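Local structure of exodeoxyribonuclease III (Archaeoglobus fulgidus, 2VOA) at residues N8-I12 with R13-H17; I20-L23 with K24-P28. The protein is an AP endonuclease of the ExoIII family that probably cleaves DNA at abasic sites with the help of magnesium or manganese ions. The protein carries 1 engineered substitution. All coordinates share one frame; numbering follows the deposited sequence.

Contact 1 of 2, residues N8-I12 with R13-H17. With nucleotides of chain C.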
loop_
_atom_site.group_PDB
_atom_site.type_symbol
_atom_site.label_atom_id
_atom_site.label_comp_id
_atom_site.label_asym_id
_atom_site.label_seq_id
_atom_site.Cartn_x
_atom_site.Cartn_y
_atom_site.Cartn_z
ATOM N N ASN A 8 18.607 -6.048 -1.109
ATOM C CA ASN A 8 17.532 -6.313 -2.063
ATOM C C ASN A 8 16.278 -5.636 -1.510
ATOM O O ASN A 8 15.789 -5.993 -0.443
ATOM C CB ASN A 8 17.356 -7.826 -2.250
ATOM C CG ASN A 8 16.239 -8.149 -3.201
ATOM O OD1 ASN A 8 15.181 -7.497 -3.183
ATOM N ND2 ASN A 8 16.460 -9.164 -4.042
ATOM N N VAL A 9 15.808 -4.612 -2.221
ATOM C CA VAL A 9 14.759 -3.723 -1.695
ATOM C C VAL A 9 13.321 -4.132 -2.054
ATOM O O VAL A 9 12.353 -3.559 -1.530
ATOM C CB VAL A 9 15.013 -2.235 -2.128
ATOM C CG1 VAL A 9 16.351 -1.741 -1.606
ATOM C CG2 VAL A 9 14.927 -2.091 -3.655
ATOM N N ASN A 10 13.178 -5.115 -2.938
ATOM C CA ASN A 10 11.858 -5.527 -3.462
ATOM C C ASN A 10 10.975 -4.337 -3.887
ATOM O O ASN A 10 9.907 -4.102 -3.328
ATOM C CB ASN A 10 11.118 -6.513 -2.520
ATOM C CG ASN A 10 9.767 -6.936 -3.067
ATOM O OD1 ASN A 10 9.607 -7.082 -4.278
ATOM N ND2 ASN A 10 8.777 -7.087 -2.188
ATOM N N SER A 11 11.467 -3.599 -4.888
ATOM C CA SER A 11 10.846 -2.385 -5.474
ATOM C C SER A 11 11.216 -1.122 -4.690
ATOM O O SER A 11 10.673 -0.844 -3.587
ATOM C CB SER A 11 9.323 -2.471 -5.664
ATOM O OG SER A 11 8.846 -1.315 -6.366
ATOM N N ILE A 12 12.131 -0.351 -5.268
ATOM C CA ILE A 12 12.621 0.842 -4.568
ATOM C C ILE A 12 11.476 1.835 -4.302
ATOM O O ILE A 12 11.417 2.444 -3.221
ATOM C CB ILE A 12 13.850 1.496 -5.265
ATOM C CG1 ILE A 12 14.456 2.631 -4.417
ATOM C CG2 ILE A 12 13.514 1.961 -6.681
ATOM C CD1 ILE A 12 14.818 2.261 -2.980
ATOM N N ARG A 13 10.569 1.977 -5.261
ATOM C CA ARG A 13 9.463 2.941 -5.116
ATOM C C ARG A 13 8.497 2.554 -3.988
ATOM O O ARG A 13 7.792 3.406 -3.438
ATOM C CB ARG A 13 8.724 3.124 -6.438
ATOM C CG ARG A 13 9.464 3.969 -7.469
ATOM C CD ARG A 13 8.724 3.921 -8.809
ATOM N NE ARG A 13 8.646 2.523 -9.241
ATOM C CZ ARG A 13 8.029 2.071 -10.330
ATOM N NH1 ARG A 13 7.398 2.896 -11.181
ATOM N NH2 ARG A 13 8.062 0.769 -10.562
ATOM N N SER A 14 8.496 1.271 -3.635
ATOM C CA SER A 14 7.703 0.758 -2.509
ATOM C C SER A 14 8.519 0.572 -1.217
ATOM O O SER A 14 7.989 0.053 -0.238
ATOM C CB SER A 14 7.029 -0.560 -2.885
ATOM O OG SER A 14 5.958 -0.322 -3.780
ATOM N N ARG A 15 9.780 1.020 -1.205
ATOM C CA ARG A 15 10.675 0.796 -0.054
ATOM C C ARG A 15 11.460 2.029 0.419
ATOM O O ARG A 15 12.345 1.913 1.286
ATOM C CB ARG A 15 11.641 -0.373 -0.336
ATOM C CG ARG A 15 11.943 -1.285 0.888
ATOM C CD ARG A 15 10.673 -2.023 1.362
ATOM N NE ARG A 15 10.149 -2.874 0.286
ATOM C CZ ARG A 15 8.933 -3.395 0.242
ATOM N NH1 ARG A 15 8.067 -3.176 1.222
ATOM N NH2 ARG A 15 8.580 -4.146 -0.807
ATOM N N LEU A 16 11.142 3.201 -0.135
ATOM C CA LEU A 16 11.823 4.437 0.291
ATOM C C LEU A 16 11.621 4.718 1.779
ATOM O O LEU A 16 12.507 5.278 2.443
ATOM C CB LEU A 16 11.372 5.640 -0.550
ATOM C CG LEU A 16 11.791 5.637 -2.029
ATOM C CD1 LEU A 16 11.096 6.762 -2.779
ATOM C CD2 LEU A 16 13.325 5.731 -2.201
ATOM N N HIS A 17 10.470 4.314 2.309
ATOM C CA HIS A 17 10.179 4.527 3.725
ATOM C C HIS A 17 11.126 3.718 4.621
ATOM O O HIS A 17 11.202 3.992 5.827
ATOM C CB HIS A 17 8.725 4.172 4.042
ATOM C CG HIS A 17 8.438 2.706 3.941
ATOM N ND1 HIS A 17 8.277 2.058 2.733
ATOM C CD2 HIS A 17 8.316 1.757 4.898
ATOM C CE1 HIS A 17 8.048 0.774 2.954
ATOM N NE2 HIS A 17 8.061 0.567 4.261
ATOM P P DG C 3 4.779 -4.872 -0.390
ATOM O OP1 DG C 3 5.573 -4.742 0.854
ATOM O OP2 DG C 3 3.424 -4.249 -0.495
ATOM O "O5'" DG C 3 5.618 -4.329 -1.627
ATOM C "C5'" DG C 3 5.089 -4.163 -2.927
ATOM C "C4'" DG C 3 6.085 -4.777 -3.884
ATOM O "O4'" DG C 3 6.099 -6.220 -3.725
ATOM C "C3'" DG C 3 5.783 -4.531 -5.349
ATOM O "O3'" DG C 3 6.330 -3.303 -5.746
ATOM C "C2'" DG C 3 6.515 -5.710 -5.989
ATOM C "C1'" DG C 3 6.094 -6.802 -5.026
ATOM N N9 DG C 3 4.793 -7.443 -5.292
ATOM C C8 DG C 3 3.650 -7.357 -4.528
ATOM N N7 DG C 3 2.640 -8.037 -4.996
ATOM C C5 DG C 3 3.132 -8.623 -6.156
ATOM C C6 DG C 3 2.485 -9.482 -7.092
ATOM O O6 DG C 3 1.320 -9.903 -7.056
ATOM N N1 DG C 3 3.337 -9.850 -8.139
ATOM C C2 DG C 3 4.653 -9.443 -8.247
ATOM N N2 DG C 3 5.328 -9.886 -9.314
ATOM N N3 DG C 3 5.269 -8.630 -7.372
ATOM C C4 DG C 3 4.457 -8.268 -6.349
ATOM P P DG C 4 5.450 -2.180 -6.480
ATOM O OP1 DG C 4 6.209 -0.915 -6.380
ATOM O OP2 DG C 4 4.051 -2.252 -5.975
ATOM O "O5'" DG C 4 5.436 -2.634 -8.010
ATOM C "C5'" DG C 4 6.675 -2.820 -8.713
ATOM C "C4'" DG C 4 6.522 -3.827 -9.840
ATOM O "O4'" DG C 4 6.157 -5.107 -9.295
ATOM C "C3'" DG C 4 5.425 -3.521 -10.858
ATOM O "O3'" DG C 4 5.926 -2.624 -11.820
ATOM C "C2'" DG C 4 5.200 -4.916 -11.456
ATOM C "C1'" DG C 4 5.284 -5.782 -10.196
ATOM N N9 DG C 4 3.979 -6.035 -9.562
ATOM C C8 DG C 4 3.490 -5.524 -8.375
ATOM N N7 DG C 4 2.293 -5.954 -8.067
ATOM C C5 DG C 4 1.937 -6.810 -9.128
ATOM C C6 DG C 4 0.753 -7.574 -9.379
ATOM O O6 DG C 4 -0.280 -7.650 -8.685
ATOM N N1 DG C 4 0.808 -8.295 -10.581
ATOM C C2 DG C 4 1.901 -8.295 -11.433
ATOM N N2 DG C 4 1.811 -9.046 -12.551
ATOM N N3 DG C 4 3.009 -7.584 -11.207
ATOM C C4 DG C 4 2.973 -6.874 -10.040
HETATM O O HOH W 1 10.130 0.446 -7.821
#

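Contact 2 of 2, residues I20-L23 with K24-P28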
loop_
_atom_site.group_PDB
_atom_site.type_symbol
_atom_site.label_atom_id
_atom_site.label_comp_id
_atom_site.label_asym_id
_atom_site.label_seq_id
_atom_site.Cartn_x
_atom_site.Cartn_y
_atom_site.Cartn_z
ATOM N N ILE A 20 15.551 5.200 2.842
ATOM C CA ILE A 20 15.988 6.566 3.150
ATOM C C ILE A 20 16.309 6.755 4.659
ATOM O O ILE A 20 17.421 7.177 4.995
ATOM C CB ILE A 20 15.023 7.632 2.549
ATOM C CG1 ILE A 20 14.935 7.482 1.011
ATOM C CG2 ILE A 20 15.431 9.082 2.959
ATOM C CD1 ILE A 20 16.303 7.531 0.267
ATOM N N PRO A 21 15.371 6.409 5.568
ATOM C CA PRO A 21 15.732 6.459 7.007
ATOM C C PRO A 21 16.925 5.544 7.372
ATOM O O PRO A 21 17.742 5.885 8.256
ATOM C CB PRO A 21 14.458 5.962 7.698
ATOM C CG PRO A 21 13.351 6.325 6.736
ATOM C CD PRO A 21 13.947 6.052 5.382
ATOM N N TRP A 22 17.031 4.398 6.699
ATOM C CA TRP A 22 18.125 3.481 6.992
ATOM C C TRP A 22 19.470 4.146 6.626
ATOM O O TRP A 22 20.430 4.054 7.388
ATOM C CB TRP A 22 17.921 2.131 6.287
ATOM C CG TRP A 22 18.908 1.088 6.730
ATOM C CD1 TRP A 22 18.766 0.204 7.770
ATOM C CD2 TRP A 22 20.194 0.849 6.170
ATOM N NE1 TRP A 22 19.900 -0.573 7.892
ATOM C CE2 TRP A 22 20.783 -0.217 6.906
ATOM C CE3 TRP A 22 20.906 1.411 5.100
ATOM C CZ2 TRP A 22 22.065 -0.723 6.605
ATOM C CZ3 TRP A 22 22.184 0.902 4.795
ATOM C CH2 TRP A 22 22.749 -0.141 5.564
ATOM N N LEU A 23 19.523 4.832 5.478
ATOM C CA LEU A 23 20.737 5.567 5.070
ATOM C C LEU A 23 21.058 6.704 6.047
ATOM O O LEU A 23 22.215 6.929 6.408
ATOM C CB LEU A 23 20.623 6.113 3.638
ATOM C CG LEU A 23 20.775 5.084 2.511
ATOM C CD1 LEU A 23 20.337 5.670 1.192
ATOM C CD2 LEU A 23 22.207 4.571 2.422
ATOM N N LYS A 24 20.031 7.420 6.486
ATOM C CA LYS A 24 20.235 8.488 7.465
ATOM C C LYS A 24 20.834 7.963 8.777
ATOM O O LYS A 24 21.689 8.613 9.372
ATOM C CB LYS A 24 18.927 9.248 7.701
ATOM C CG LYS A 24 18.726 10.383 6.704
ATOM C CD LYS A 24 17.908 11.524 7.308
ATOM C CE LYS A 24 18.423 12.912 6.849
ATOM N NZ LYS A 24 17.340 13.962 6.764
ATOM N N GLU A 25 20.404 6.775 9.200
ATOM C CA GLU A 25 20.816 6.200 10.486
ATOM C C GLU A 25 22.210 5.604 10.401
ATOM O O GLU A 25 23.049 5.854 11.274
ATOM C CB GLU A 25 19.817 5.132 10.950
ATOM C CG GLU A 25 20.223 4.308 12.197
ATOM C CD GLU A 25 20.344 5.124 13.499
ATOM O OE1 GLU A 25 19.663 6.156 13.656
ATOM O OE2 GLU A 25 21.117 4.711 14.396
ATOM N N ASN A 26 22.441 4.843 9.334
ATOM C CA ASN A 26 23.623 3.996 9.200
ATOM C C ASN A 26 24.767 4.648 8.431
ATOM O O ASN A 26 25.939 4.267 8.591
ATOM C CB ASN A 26 23.215 2.657 8.578
ATOM C CG ASN A 26 22.407 1.808 9.551
ATOM O OD1 ASN A 26 22.985 1.109 10.406
ATOM N ND2 ASN A 26 21.073 1.895 9.460
ATOM N N LYS A 27 24.415 5.605 7.575
ATOM C CA LYS A 27 25.385 6.436 6.846
ATOM C C LYS A 27 26.507 5.621 6.181
ATOM O O LYS A 27 27.696 5.949 6.361
ATOM C CB LYS A 27 25.990 7.514 7.758
ATOM C CG LYS A 27 24.971 8.291 8.572
ATOM C CD LYS A 27 25.667 9.224 9.587
ATOM C CE LYS A 27 26.644 8.438 10.484
ATOM N NZ LYS A 27 26.970 9.092 11.792
ATOM N N PRO A 28 26.138 4.588 5.402
ATOM C CA PRO A 28 27.187 3.819 4.724
ATOM C C PRO A 28 27.854 4.684 3.666
ATOM O O PRO A 28 27.221 5.602 3.125
ATOM C CB PRO A 28 26.410 2.675 4.049
ATOM C CG PRO A 28 25.002 3.266 3.808
ATOM C CD PRO A 28 24.781 4.090 5.066
#

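Contact 1 of 2, residues N8-I12 with R13-H17
Arg15 folds back over the loop before its own helix, and its guanidinium grips two backbone carbonyls. NE donates to Val9 O at 2.9 Å. Val9 O lies in the guanidinium plane, and NE approaches it nearly head-on to the carbonyl. NH2 reaches Asn10 O at 2.8 Å. NH2 is tilted from the Asn10 carbonyl plane, and Asn10 O lies somewhat out of the guanidinium plane. Bends at chi2 and chi3 (65° and 60°) curl the chain so that the guanidinium edge meets these oxygens. The same group binds DNA: NH1 donates to OP1 of DG3 of chain C at 3.0 Å, and NH2 to its O5'. With an alanine here, the carbonyls of Val9 and Asn10 would probably lose their side-chain donors and the DG3 phosphate a cationic partner.

Other polar side chains of the loop also bind the DNA. The hydroxyls of Ser11 and Ser14 both donate to OP1 of DG4 of chain C, each at 2.7 Å. Asn10 ND2 donates to O4' of DG3, while Lys37 holds Asn10 OD1.

Within the loop, a water ties Ser11 OG to N and NE of Arg13. Asn8 OD1 accepts from Asn10 N in an Asx turn; Asn8 is also a predicted magnesium ligand.

Backbone bonds close the turn, with Arg15 N donating to Ile12 O at 3.0 Å. The apolar side is small: Ile12 CD1 meets Leu16 CD2 at 3.9 Å.

Arg15 is the N-cap of helix 16-26. The loop joins strand 2-8 to that helix, Val9 touches Met33 of strand 30-34, and Ile12 and Leu16 both pack on Phe48 of helix 45-49.

Contact 2 of 2, residues I20-L23 with K24-P28
Trp22 and Asn26 stack through two different first torsions. Trp22 has CG anti to its backbone N (chi1 -171°), which brings the indole alongside the next helical turn. Asn26 has CG anti to its carbonyl carbon (chi1 -71°), which lays its amide over one face of the indole. The two planes are 24° apart. ND2 sits 3.1 Å above the ring plane, offset toward the rim. Asn26 CB adds a CH-pi contact, 4.0 Å from the centroid of the six-membered ring of Trp22 and almost on the ring normal.

The amide is also held within its own plane. Asn26 ND2 donates to Trp22 O at 3.1 Å, with that oxygen in the amide plane. Asn26 N donates to the same oxygen at 2.9 Å. One carbonyl thus accepts from both N and ND2 of Asn26, and the ND2 bond together with the stack helps fix the turn of the amide. The indole N-H turns elsewhere, to Asp236.

This is the C-terminal end of helix 16-26, the helix of a beta-alpha-beta unit that connects strands 2-8 and 30-34. Lys24 N to Ile20 O and Glu25 N to Pro21 O carry the helical ladder. Lys27 leaves it with positive phi, though its N still donates to Leu23 O at 2.8 Å.

The Pro28 ring points back toward the preceding turn. Its CG meets Leu23 CD2 at 3.4 Å, a tight carbon pair, and lies 3.8 Å from Trp22 CZ3. Trp22 and Leu23 both reach Leu31 of strand 30-34, and Trp22 also packs on Ala5 of strand 2-8.

How the contacts relate
Contact 1 comes first along the chain and contact 2 follows. Both use helix 16-26, contact 1 at its start and contact 2 at its end, and their centres lie about 14 Å apart. They touch where Leu16 O packs on Pro21 CD at 3.4 Å. Contact 1 enters the helix from strand 2-8 and faces the bound DNA and the predicted metal site. Contact 2 leads out toward strand 30-34, its nearest atom about 14 Å from the nucleic acid. Strands 2-8 and 30-34 are parallel neighbours in one mixed sheet. One crossover thus meets the DNA at the start of its helix, while the far end packs on the sheet.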